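Local structure of acyl-CoA dehydrogenase (Thermus thermophilus, 2Z1Q) at residues B[74-79]-B[136-141]; B[107-112]-B[182-187]; B[143-148]-B[186-191]; B[191-196]-B[205-210]. The protein probably catalyses the FAD-dependent oxidation of 2,3-saturated acyl-CoA thioesters to 2,3-dehydroacyl-CoA, passing the electrons on to an acceptor. All coordinates share one frame; numbering follows the deposited sequence.

Contact 1: B[74-79]-B[136-141]; sequences LLAIDV and KLASGE
Ala76 and Ala138 bring the two backbones to 4.6 Å between their CA atoms, where the loop after helix 62-71 passes the last turn of helix 134-139 in the helical N-terminal domain of the acyl-CoA dehydrogenase fold. The loop folds back through a type I beta turn from Ala76 to Val79, closed by the bond from Val79 N to Ala76 O (3.1 Å), and both ends of this turn meet the methyl of Ala138. Ala138 CB lies 4.0 Å from Ala76 CB and 4.1 Å from Val79 CG2. With CG1 of Val79 anti to its backbone N (chi1 -180°), the valine turns both branches to this methyl rather than one. Leu75 works on the helix end itself: its CB rests against Ala138 O at 3.6 Å, and Leu137 O beside it is held by His113 NE2. Leu75 also packs on Tyr110 and Thr114 of helix 106-117, so it sits between two helices. Gly140, the first residue past helix 134-139, has a positive phi of 98°, and its bare CA receives Leu75 CD1 at 3.6 Å; a CB on Gly140 would come within 3.1 Å of Leu75 CD1.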
# COMPACT_ATOMS: atom_id res chain seq x y z
N LEU B 74 31.68 -5.75 9.63
CA LEU B 74 30.56 -5.52 8.71
C LEU B 74 30.71 -4.24 7.90
O LEU B 74 30.07 -4.09 6.86
CB LEU B 74 29.23 -5.49 9.46
CG LEU B 74 28.89 -6.80 10.18
CD1 LEU B 74 27.50 -6.72 10.76
CD2 LEU B 74 28.99 -7.97 9.20
N LEU B 75 31.55 -3.33 8.36
CA LEU B 75 31.74 -2.07 7.66
C LEU B 75 32.94 -2.10 6.72
O LEU B 75 33.17 -1.16 5.95
CB LEU B 75 31.89 -0.93 8.67
CG LEU B 75 30.74 -0.81 9.66
CD1 LEU B 75 31.05 0.29 10.67
CD2 LEU B 75 29.45 -0.51 8.90
N ALA B 76 33.71 -3.19 6.77
CA ALA B 76 34.90 -3.33 5.93
C ALA B 76 34.74 -4.32 4.77
O ALA B 76 35.67 -4.52 4.00
CB ALA B 76 36.10 -3.71 6.79
N ILE B 77 33.57 -4.94 4.66
CA ILE B 77 33.30 -5.91 3.59
C ILE B 77 33.60 -5.39 2.18
O ILE B 77 34.26 -6.07 1.39
CB ILE B 77 31.81 -6.36 3.64
CG1 ILE B 77 31.53 -7.04 4.97
CG2 ILE B 77 31.50 -7.30 2.48
CD1 ILE B 77 30.07 -7.31 5.19
N ASP B 78 33.13 -4.19 1.85
CA ASP B 78 33.36 -3.62 0.52
C ASP B 78 34.54 -2.66 0.46
O ASP B 78 34.68 -1.90 -0.50
CB ASP B 78 32.10 -2.90 0.03
CG ASP B 78 31.00 -3.87 -0.38
OD1 ASP B 78 29.81 -3.53 -0.18
OD2 ASP B 78 31.33 -4.96 -0.90
N VAL B 79 35.40 -2.71 1.47
CA VAL B 79 36.57 -1.84 1.51
C VAL B 79 37.86 -2.57 1.17
O VAL B 79 38.10 -3.69 1.62
CB VAL B 79 36.74 -1.19 2.91
CG1 VAL B 79 37.95 -0.28 2.92
CG2 VAL B 79 35.47 -0.42 3.28
N LYS B 136 39.20 4.73 9.00
CA LYS B 136 38.24 5.06 10.05
C LYS B 136 36.82 4.63 9.67
O LYS B 136 36.06 4.14 10.51
CB LYS B 136 38.26 6.56 10.32
CG LYS B 136 39.60 7.11 10.77
CD LYS B 136 39.43 8.58 11.14
CE LYS B 136 40.73 9.22 11.61
NZ LYS B 136 41.76 9.34 10.54
N LEU B 137 36.46 4.82 8.40
CA LEU B 137 35.14 4.44 7.94
C LEU B 137 34.96 2.93 8.02
O LEU B 137 33.89 2.45 8.37
CB LEU B 137 34.93 4.91 6.50
CG LEU B 137 35.12 6.40 6.25
CD1 LEU B 137 34.84 6.71 4.79
CD2 LEU B 137 34.18 7.21 7.14
N ALA B 138 36.02 2.20 7.70
CA ALA B 138 35.97 0.74 7.71
C ALA B 138 35.90 0.15 9.11
O ALA B 138 35.39 -0.95 9.31
CB ALA B 138 37.18 0.17 6.98
N SER B 139 36.41 0.90 10.08
CA SER B 139 36.41 0.45 11.46
C SER B 139 35.15 0.89 12.20
O SER B 139 34.75 0.27 13.18
CB SER B 139 37.62 1.03 12.17
OG SER B 139 37.59 2.45 12.07
N GLY B 140 34.53 1.97 11.72
CA GLY B 140 33.33 2.48 12.36
C GLY B 140 33.67 3.65 13.28
O GLY B 140 32.79 4.25 13.89
N GLU B 141 34.96 3.97 13.38
CA GLU B 141 35.38 5.08 14.22
C GLU B 141 34.75 6.34 13.64
O GLU B 141 34.34 7.25 14.36
CB GLU B 141 36.91 5.17 14.24
CG GLU B 141 37.43 6.50 14.77
CD GLU B 141 38.90 6.44 15.15
OE1 GLU B 141 39.71 5.94 14.33
OE2 GLU B 141 39.24 6.89 16.26

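Contact 2: B[107-112]-B[182-187]; sequences SVTYGA and ISNAGF. With FAD (flavin-adenine dinucleotide), chain D.
The flavin N5 site is built on the Ser183-Asn184 bend, and helix 106-117 closes over that bend through Val108, Thr109 and Ala112. Ser183 addresses one edge of the isoalloxazine twice: its OG donates to FAD N5 over 2.6 Å, and its backbone N to FAD O4 over a longer 3.3 Å. OG stands beside the backbone N (chi1 -54°), which lets the two donors serve neighbouring acceptors of the same ring system. Behind the serine, Ala112 CB packs on Ser183 CB at 3.9 Å and Val108 CG1 comes to 3.8 Å from Ser183 OG, backing the hydroxyl on the protein side. The bend is a type II beta turn from Ile182 to Ala185 at the end of strand 172-183, with Asn184 at its third position in a left-handed conformation (phi 74°); here the helical N-terminal domain meets the beta-rich middle domain. The Asn184 side chain slants across Thr109, close to that residue's methyl and backbone. Further along, Phe187 approaches the same threonine at about a right angle, its ring atom CZ 4.0 Å from Thr109 CG2. Thr149 OG1 and Gln476 NE2, with Arg289 NE and Gly375 N of the second subunit, also hydrogen-bond the FAD.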
# COMPACT_ATOMS: atom_id res chain seq x y z
N SER B 107 19.17 -0.02 9.55
CA SER B 107 19.51 -0.53 8.22
C SER B 107 19.91 0.65 7.32
O SER B 107 20.85 0.53 6.52
CB SER B 107 18.32 -1.27 7.62
OG SER B 107 17.19 -0.41 7.51
N VAL B 108 19.21 1.78 7.43
CA VAL B 108 19.54 2.94 6.61
C VAL B 108 20.88 3.53 7.11
O VAL B 108 21.72 3.93 6.32
CB VAL B 108 18.42 4.02 6.67
CG1 VAL B 108 18.80 5.25 5.85
CG2 VAL B 108 17.14 3.42 6.10
N THR B 109 21.08 3.54 8.43
CA THR B 109 22.33 4.06 8.99
C THR B 109 23.49 3.26 8.38
O THR B 109 24.40 3.83 7.79
CB THR B 109 22.36 3.89 10.52
OG1 THR B 109 21.21 4.51 11.09
CG2 THR B 109 23.62 4.51 11.10
N TYR B 110 23.41 1.93 8.50
CA TYR B 110 24.43 1.03 7.94
C TYR B 110 24.54 1.20 6.43
O TYR B 110 25.63 1.39 5.89
CB TYR B 110 24.05 -0.43 8.25
CG TYR B 110 24.96 -1.46 7.59
CD1 TYR B 110 26.18 -1.79 8.16
CD2 TYR B 110 24.60 -2.08 6.39
CE1 TYR B 110 27.04 -2.71 7.56
CE2 TYR B 110 25.46 -3.01 5.77
CZ TYR B 110 26.68 -3.31 6.38
OH TYR B 110 27.59 -4.19 5.85
N GLY B 111 23.39 1.14 5.75
CA GLY B 111 23.37 1.27 4.30
C GLY B 111 23.97 2.55 3.75
O GLY B 111 24.78 2.52 2.82
N ALA B 112 23.58 3.69 4.31
CA ALA B 112 24.10 4.95 3.82
C ALA B 112 25.63 4.99 4.02
O ALA B 112 26.38 5.39 3.13
CB ALA B 112 23.43 6.11 4.53
N ILE B 182 19.69 14.38 4.56
CA ILE B 182 20.97 13.65 4.66
C ILE B 182 20.96 12.59 5.76
O ILE B 182 20.94 12.92 6.94
CB ILE B 182 22.14 14.63 4.92
CG1 ILE B 182 22.42 15.41 3.65
CG2 ILE B 182 23.40 13.89 5.31
CD1 ILE B 182 21.34 16.35 3.28
N SER B 183 20.98 11.32 5.37
CA SER B 183 21.02 10.24 6.36
C SER B 183 22.34 10.29 7.12
O SER B 183 23.39 10.57 6.52
CB SER B 183 20.89 8.86 5.68
OG SER B 183 19.75 8.78 4.84
N ASN B 184 22.29 10.02 8.42
CA ASN B 184 23.47 10.02 9.30
C ASN B 184 24.01 11.41 9.64
O ASN B 184 24.98 11.55 10.39
CB ASN B 184 24.61 9.19 8.65
CG ASN B 184 24.30 7.68 8.58
OD1 ASN B 184 24.98 6.94 7.87
ND2 ASN B 184 23.29 7.22 9.31
N ALA B 185 23.37 12.45 9.10
CA ALA B 185 23.80 13.83 9.32
C ALA B 185 23.91 14.22 10.79
O ALA B 185 24.68 15.11 11.14
CB ALA B 185 22.85 14.78 8.60
N GLY B 186 23.14 13.56 11.64
CA GLY B 186 23.16 13.87 13.05
C GLY B 186 24.43 13.45 13.79
O GLY B 186 24.70 13.99 14.86
N PHE B 187 25.20 12.52 13.23
CA PHE B 187 26.42 12.04 13.88
C PHE B 187 27.56 11.70 12.93
O PHE B 187 28.62 11.25 13.36
CB PHE B 187 26.10 10.82 14.75
CG PHE B 187 25.15 9.86 14.09
CD1 PHE B 187 23.85 9.71 14.57
CD2 PHE B 187 25.53 9.13 12.97
CE1 PHE B 187 22.95 8.85 13.95
CE2 PHE B 187 24.64 8.27 12.34
CZ PHE B 187 23.35 8.12 12.83
PA FAD D . 10.05 14.48 -6.26
O1A FAD D . 9.86 13.94 -4.94
O2A FAD D . 10.96 15.76 -6.58
O5B FAD D . 9.80 13.51 -7.46
C5B FAD D . 8.40 13.36 -7.67
C4B FAD D . 8.42 12.53 -8.94
O4B FAD D . 9.52 11.85 -9.39
C3B FAD D . 7.11 11.77 -9.44
O3B FAD D . 6.21 12.69 -10.08
C2B FAD D . 7.92 10.81 -10.40
O2B FAD D . 7.20 10.31 -11.53
C1B FAD D . 8.93 11.90 -10.64
N9A FAD D . 9.83 11.93 -11.75
C8A FAD D . 11.07 12.50 -11.64
N7A FAD D . 11.68 12.46 -12.77
C5A FAD D . 10.89 11.84 -13.68
C6A FAD D . 11.02 11.52 -15.06
N6A FAD D . 12.19 11.85 -15.73
N1A FAD D . 9.98 10.89 -15.67
C2A FAD D . 8.85 10.60 -15.03
N3A FAD D . 8.71 10.90 -13.75
C4A FAD D . 9.66 11.51 -13.03
N1 FAD D . 19.72 12.01 -0.33
C2 FAD D . 21.07 11.97 -0.29
O2 FAD D . 21.70 12.59 -1.13
N3 FAD D . 21.76 11.29 0.66
C4 FAD D . 21.13 10.58 1.66
O4 FAD D . 21.75 9.98 2.50
C4X FAD D . 19.65 10.59 1.68
N5 FAD D . 18.94 9.97 2.63
C5X FAD D . 17.58 10.03 2.66
C6 FAD D . 16.82 9.41 3.71
C7 FAD D . 15.42 9.54 3.74
C7M FAD D . 14.63 8.91 4.87
C8 FAD D . 14.74 10.27 2.71
C8M FAD D . 13.24 10.43 2.70
C9 FAD D . 15.46 10.85 1.69
C9A FAD D . 16.88 10.76 1.64
N10 FAD D . 17.60 11.41 0.60
C10 FAD D . 18.97 11.37 0.59
C1' FAD D . 16.80 12.12 -0.37
C2' FAD D . 16.58 11.39 -1.70
O2' FAD D . 17.80 11.21 -2.40
C3' FAD D . 15.63 12.31 -2.38
O3' FAD D . 14.42 12.37 -1.57
C4' FAD D . 15.20 11.89 -3.76
O4' FAD D . 16.28 11.82 -4.70
C5' FAD D . 14.21 12.96 -4.08
O5' FAD D . 13.59 12.82 -5.25
P FAD D . 12.45 13.93 -5.05
O1P FAD D . 11.77 13.63 -3.76
O2P FAD D . 13.10 15.42 -4.98
O3P FAD D . 11.47 13.68 -6.33

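Contact 3: B[143-148]-B[186-191]; sequences IAAYCL and GFAHLF. With FAD (flavin-adenine dinucleotide), chain D.
Ile143 N lies at the edge of the His189 imidazole, in the ring plane and 3.0 Å from CD2, while Phe187 O sits over one face of that ring, offset toward the rim; the Trp142 ring also stacks on the imidazole. His189 NE2 is buried without a partner in the model. The Phe191 ring turns its edge to Cys147 SG, a sulfur-aromatic contact 77° off the ring normal, and its CD1 also touches Ala145 CB at 3.4 Å. Ile143 O is gripped by two backbone donors: Leu190 N at 3.2 Å along a nearly straight path (174°), and His189 N at 2.8 Å in the carbonyl plane. Ala145 N returns a bond to Leu190 O (2.9 Å), setting the parallel pairs Ala144-Leu190 and Ala145-Phe191. Ile143 reaches out with chi2 174°, bringing CD1 obliquely to Phe187 CD2 at 3.5 Å. Replacing Ile143 by an alanine would probably open a gap beside the Phe187 ring and leave that ring freer to turn. Farther along, Tyr146 O on the strand accepts from FAD N3 (2.8 Å) and Leu148 N just past it donates to FAD O2 (3.1 Å). Ile182 of strand 172-183 packs on Ala145 and Phe191, helix 106-117 covers Ile143 and Tyr146 through His113 and Ile116, and helix 62-71 touches Ile143 and Phe187 through Met66 and Val63.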
# COMPACT_ATOMS: atom_id res chain seq x y z
N ILE B 143 31.77 7.81 10.92
CA ILE B 143 30.55 7.53 10.17
C ILE B 143 30.48 8.46 8.97
O ILE B 143 30.74 9.66 9.10
CB ILE B 143 29.30 7.72 11.06
CG1 ILE B 143 29.39 6.79 12.27
CG2 ILE B 143 28.03 7.41 10.27
CD1 ILE B 143 28.29 6.98 13.27
N ALA B 144 30.13 7.94 7.81
CA ALA B 144 30.08 8.78 6.63
C ALA B 144 28.65 9.14 6.19
O ALA B 144 27.70 8.43 6.49
CB ALA B 144 30.85 8.11 5.48
N ALA B 145 28.52 10.27 5.49
CA ALA B 145 27.24 10.75 4.98
C ALA B 145 27.42 11.17 3.53
O ALA B 145 28.53 11.55 3.11
CB ALA B 145 26.73 11.92 5.82
N TYR B 146 26.33 11.14 2.78
CA TYR B 146 26.33 11.47 1.36
C TYR B 146 25.36 12.63 1.14
O TYR B 146 24.17 12.51 1.43
CB TYR B 146 25.84 10.25 0.59
CG TYR B 146 25.98 10.30 -0.90
CD1 TYR B 146 27.22 10.18 -1.51
CD2 TYR B 146 24.85 10.38 -1.71
CE1 TYR B 146 27.34 10.13 -2.90
CE2 TYR B 146 24.95 10.33 -3.09
CZ TYR B 146 26.19 10.21 -3.68
OH TYR B 146 26.27 10.15 -5.05
N CYS B 147 25.87 13.74 0.61
CA CYS B 147 25.04 14.92 0.40
C CYS B 147 24.90 15.31 -1.05
O CYS B 147 25.68 16.11 -1.58
CB CYS B 147 25.60 16.08 1.22
SG CYS B 147 25.37 15.87 2.92
N LEU B 148 23.87 14.77 -1.69
CA LEU B 148 23.62 15.04 -3.08
C LEU B 148 22.31 15.79 -3.30
O LEU B 148 22.29 16.82 -3.96
CB LEU B 148 23.59 13.72 -3.85
CG LEU B 148 23.20 13.81 -5.32
CD1 LEU B 148 24.02 14.91 -5.97
CD2 LEU B 148 23.43 12.48 -6.02
N GLY B 186 23.14 13.56 11.64
CA GLY B 186 23.16 13.87 13.05
C GLY B 186 24.43 13.45 13.79
O GLY B 186 24.70 13.99 14.86
N PHE B 187 25.20 12.52 13.23
CA PHE B 187 26.42 12.04 13.88
C PHE B 187 27.56 11.70 12.93
O PHE B 187 28.62 11.25 13.36
CB PHE B 187 26.10 10.82 14.75
CG PHE B 187 25.15 9.86 14.09
CD1 PHE B 187 23.85 9.71 14.57
CD2 PHE B 187 25.53 9.13 12.97
CE1 PHE B 187 22.95 8.85 13.95
CE2 PHE B 187 24.64 8.27 12.34
CZ PHE B 187 23.35 8.12 12.83
N ALA B 188 27.35 11.92 11.63
CA ALA B 188 28.38 11.63 10.64
C ALA B 188 29.60 12.53 10.82
O ALA B 188 29.46 13.73 11.06
CB ALA B 188 27.82 11.81 9.23
N HIS B 189 30.79 11.94 10.68
CA HIS B 189 32.06 12.65 10.80
C HIS B 189 32.55 13.12 9.44
O HIS B 189 33.16 14.18 9.32
CB HIS B 189 33.12 11.73 11.41
CG HIS B 189 32.71 11.11 12.70
ND1 HIS B 189 32.83 11.77 13.91
CD2 HIS B 189 32.10 9.93 12.97
CE1 HIS B 189 32.31 11.02 14.86
NE2 HIS B 189 31.86 9.90 14.32
N LEU B 190 32.30 12.32 8.42
CA LEU B 190 32.73 12.66 7.07
C LEU B 190 31.54 12.89 6.15
O LEU B 190 30.56 12.14 6.18
CB LEU B 190 33.63 11.57 6.50
CG LEU B 190 34.22 11.81 5.11
CD1 LEU B 190 35.12 13.04 5.13
CD2 LEU B 190 35.01 10.59 4.67
N PHE B 191 31.62 13.92 5.31
CA PHE B 191 30.53 14.25 4.39
C PHE B 191 31.00 14.38 2.94
O PHE B 191 31.90 15.16 2.64
CB PHE B 191 29.87 15.58 4.80
CG PHE B 191 28.97 15.48 6.00
CD1 PHE B 191 27.61 15.25 5.85
CD2 PHE B 191 29.48 15.66 7.29
CE1 PHE B 191 26.77 15.18 6.95
CE2 PHE B 191 28.64 15.60 8.41
CZ PHE B 191 27.28 15.36 8.23
PA FAD D . 10.05 14.48 -6.26
O1A FAD D . 9.86 13.94 -4.94
O2A FAD D . 10.96 15.76 -6.58
O5B FAD D . 9.80 13.51 -7.46
C5B FAD D . 8.40 13.36 -7.67
C4B FAD D . 8.42 12.53 -8.94
O4B FAD D . 9.52 11.85 -9.39
C3B FAD D . 7.11 11.77 -9.44
O3B FAD D . 6.21 12.69 -10.08
C2B FAD D . 7.92 10.81 -10.40
O2B FAD D . 7.20 10.31 -11.53
C1B FAD D . 8.93 11.90 -10.64
N9A FAD D . 9.83 11.93 -11.75
C8A FAD D . 11.07 12.50 -11.64
N7A FAD D . 11.68 12.46 -12.77
C5A FAD D . 10.89 11.84 -13.68
C6A FAD D . 11.02 11.52 -15.06
N6A FAD D . 12.19 11.85 -15.73
N1A FAD D . 9.98 10.89 -15.67
C2A FAD D . 8.85 10.60 -15.03
N3A FAD D . 8.71 10.90 -13.75
C4A FAD D . 9.66 11.51 -13.03
N1 FAD D . 19.72 12.01 -0.33
C2 FAD D . 21.07 11.97 -0.29
O2 FAD D . 21.70 12.59 -1.13
N3 FAD D . 21.76 11.29 0.66
C4 FAD D . 21.13 10.58 1.66
O4 FAD D . 21.75 9.98 2.50
C4X FAD D . 19.65 10.59 1.68
N5 FAD D . 18.94 9.97 2.63
C5X FAD D . 17.58 10.03 2.66
C6 FAD D . 16.82 9.41 3.71
C7 FAD D . 15.42 9.54 3.74
C7M FAD D . 14.63 8.91 4.87
C8 FAD D . 14.74 10.27 2.71
C8M FAD D . 13.24 10.43 2.70
C9 FAD D . 15.46 10.85 1.69
C9A FAD D . 16.88 10.76 1.64
N10 FAD D . 17.60 11.41 0.60
C10 FAD D . 18.97 11.37 0.59
C1' FAD D . 16.80 12.12 -0.37
C2' FAD D . 16.58 11.39 -1.70
O2' FAD D . 17.80 11.21 -2.40
C3' FAD D . 15.63 12.31 -2.38
O3' FAD D . 14.42 12.37 -1.57
C4' FAD D . 15.20 11.89 -3.76
O4' FAD D . 16.28 11.82 -4.70
C5' FAD D . 14.21 12.96 -4.08
O5' FAD D . 13.59 12.82 -5.25
P FAD D . 12.45 13.93 -5.05
O1P FAD D . 11.77 13.63 -3.76
O2P FAD D . 13.10 15.42 -4.98
O3P FAD D . 11.47 13.68 -6.33

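Contact 4: B[191-196]-B[205-210]; sequences FTVFAK and FLVERD
Phe205 N donates to Val193 O over 2.7 Å, the shortest of the four backbone bonds between 191-196 and 205-210, part of the beta hairpin of strands 190-197 and 201-208 in the middle domain. Its return bond runs from Val193 N to Phe205 O (2.8 Å), and Phe205 O also meets Thr192 CA at 3.3 Å in a CA-H...O contact. Phe191 and Val207 form a second antiparallel hydrogen-bonded pair, with Thr192 and Leu206 as the non-hydrogen-bonded pair between; the strand segments run 134° apart, a marked twist. Phe191, Val193, Phe205 and Val207 share one face of the sheet, where Ile182 and Lys179 of strand 172-183 also pack. There Val193 CG2 meets Val207 CG2 at 3.9 Å, on the diagonal between the two hydrogen-bonded pairs. The Phe191 ring has Val207 O and Arg209 NH1 in its plane at the edge; NH1 is 3.9 Å from Phe191 CZ, and ring and guanidinium planes are 29° apart. Arg209 runs extended from CG to NE, carrying NH1 past the ring to bonds with Ala188 O and Ala185 O, while Phe216 makes a cation-pi contact with it. A serine in place of Phe191 would probably leave a gap where the ring now lies beside the guanidinium, which would then depend on its other partners. On the other face, Thr192 and Leu206 lie side by side, OG1 and CD2 4.1 Å apart. The Phe205 ring turns an edge to its own pair partner, with Val193 O in the ring plane and 3.6 Å from CD1, and its CE1 touches Ala195 CB at 4.0 Å.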
# COMPACT_ATOMS: atom_id res chain seq x y z
N PHE B 191 31.62 13.92 5.31
CA PHE B 191 30.53 14.25 4.39
C PHE B 191 31.00 14.38 2.94
O PHE B 191 31.90 15.16 2.64
CB PHE B 191 29.87 15.58 4.80
CG PHE B 191 28.97 15.48 6.00
CD1 PHE B 191 27.61 15.25 5.85
CD2 PHE B 191 29.48 15.66 7.29
CE1 PHE B 191 26.77 15.18 6.95
CE2 PHE B 191 28.64 15.60 8.41
CZ PHE B 191 27.28 15.36 8.23
N THR B 192 30.38 13.63 2.03
CA THR B 192 30.72 13.75 0.61
C THR B 192 29.65 14.69 0.03
O THR B 192 28.48 14.31 -0.09
CB THR B 192 30.71 12.37 -0.12
OG1 THR B 192 31.77 11.55 0.40
CG2 THR B 192 30.92 12.54 -1.61
N VAL B 193 30.03 15.92 -0.29
CA VAL B 193 29.07 16.90 -0.80
C VAL B 193 29.25 17.24 -2.27
O VAL B 193 30.38 17.43 -2.73
CB VAL B 193 29.17 18.20 0.00
CG1 VAL B 193 28.05 19.18 -0.40
CG2 VAL B 193 29.13 17.88 1.47
N PHE B 194 28.15 17.36 -3.00
CA PHE B 194 28.24 17.70 -4.41
C PHE B 194 27.91 19.17 -4.64
O PHE B 194 26.93 19.70 -4.11
CB PHE B 194 27.32 16.81 -5.25
CG PHE B 194 27.73 15.36 -5.26
CD1 PHE B 194 27.62 14.58 -4.11
CD2 PHE B 194 28.26 14.78 -6.41
CE1 PHE B 194 28.02 13.25 -4.11
CE2 PHE B 194 28.66 13.44 -6.42
CZ PHE B 194 28.54 12.68 -5.27
N ALA B 195 28.76 19.83 -5.43
CA ALA B 195 28.59 21.25 -5.77
C ALA B 195 29.19 21.53 -7.13
O ALA B 195 29.95 20.72 -7.68
CB ALA B 195 29.26 22.13 -4.73
N LYS B 196 28.84 22.68 -7.69
CA LYS B 196 29.37 23.04 -8.99
C LYS B 196 30.32 24.22 -8.87
O LYS B 196 30.00 25.24 -8.26
CB LYS B 196 28.22 23.37 -9.94
CG LYS B 196 27.35 22.18 -10.27
CD LYS B 196 26.14 22.61 -11.07
CE LYS B 196 25.28 21.42 -11.47
NZ LYS B 196 24.03 21.86 -12.15
N PHE B 205 33.01 16.81 -3.07
CA PHE B 205 33.98 17.30 -2.09
C PHE B 205 33.91 16.56 -0.76
O PHE B 205 32.84 16.17 -0.31
CB PHE B 205 33.77 18.80 -1.80
CG PHE B 205 33.89 19.68 -3.00
CD1 PHE B 205 32.85 19.78 -3.93
CD2 PHE B 205 35.04 20.44 -3.20
CE1 PHE B 205 32.96 20.62 -5.03
CE2 PHE B 205 35.15 21.28 -4.31
CZ PHE B 205 34.11 21.37 -5.22
N LEU B 206 35.06 16.37 -0.12
CA LEU B 206 35.13 15.71 1.18
C LEU B 206 35.09 16.82 2.23
O LEU B 206 35.96 17.69 2.23
CB LEU B 206 36.43 14.91 1.31
CG LEU B 206 36.65 13.81 0.26
CD1 LEU B 206 38.12 13.40 0.24
CD2 LEU B 206 35.75 12.62 0.55
N VAL B 207 34.09 16.80 3.11
CA VAL B 207 33.94 17.82 4.14
C VAL B 207 33.84 17.17 5.50
O VAL B 207 33.00 16.30 5.74
CB VAL B 207 32.66 18.67 3.90
CG1 VAL B 207 32.60 19.85 4.90
CG2 VAL B 207 32.64 19.18 2.48
N GLU B 208 34.71 17.59 6.41
CA GLU B 208 34.71 17.04 7.75
C GLU B 208 33.65 17.76 8.57
O GLU B 208 33.43 18.96 8.40
CB GLU B 208 36.09 17.18 8.37
CG GLU B 208 37.17 16.67 7.42
CD GLU B 208 38.53 16.56 8.06
OE1 GLU B 208 39.12 17.61 8.39
OE2 GLU B 208 39.03 15.43 8.22
N ARG B 209 32.99 17.01 9.44
CA ARG B 209 31.94 17.58 10.27
C ARG B 209 32.36 18.85 10.99
O ARG B 209 31.62 19.83 10.99
CB ARG B 209 31.47 16.55 11.30
CG ARG B 209 30.20 16.99 12.02
CD ARG B 209 29.91 16.13 13.22
NE ARG B 209 28.61 16.46 13.80
CZ ARG B 209 27.44 16.12 13.26
NH1 ARG B 209 27.40 15.44 12.13
NH2 ARG B 209 26.31 16.50 13.85
N ASP B 210 33.54 18.85 11.60
CA ASP B 210 34.03 20.01 12.35
C ASP B 210 34.48 21.21 11.50
O ASP B 210 35.29 22.02 11.96
CB ASP B 210 35.16 19.59 13.30
CG ASP B 210 34.69 18.63 14.39
OD1 ASP B 210 35.55 18.10 15.13
OD2 ASP B 210 33.46 18.42 14.52

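All four contacts are buried, but their chemistry changes with place. Contact 1 joins helix and loop in the N-terminal domain mainly by apolar packing, whereas contacts 3 and 4 are sheet pairings carried by backbone hydrogen bonds: strand 190-197 is shared, parallel to 144-147 on one side and antiparallel to 201-208 on the other, with Phe191 in both. Contact 2 crosses the domain boundary and rests on side-chain packing. Contacts 2 and 3 share Phe187 and touch FAD, through Ser183 in one and Tyr146 and Leu148 in the other, while contact 4 lies farther off. Tyr110 OH bonds Leu74 O, tying contact 1 to contact 2, and Arg209 reaches from contact 4 to Ala185 O in contact 2.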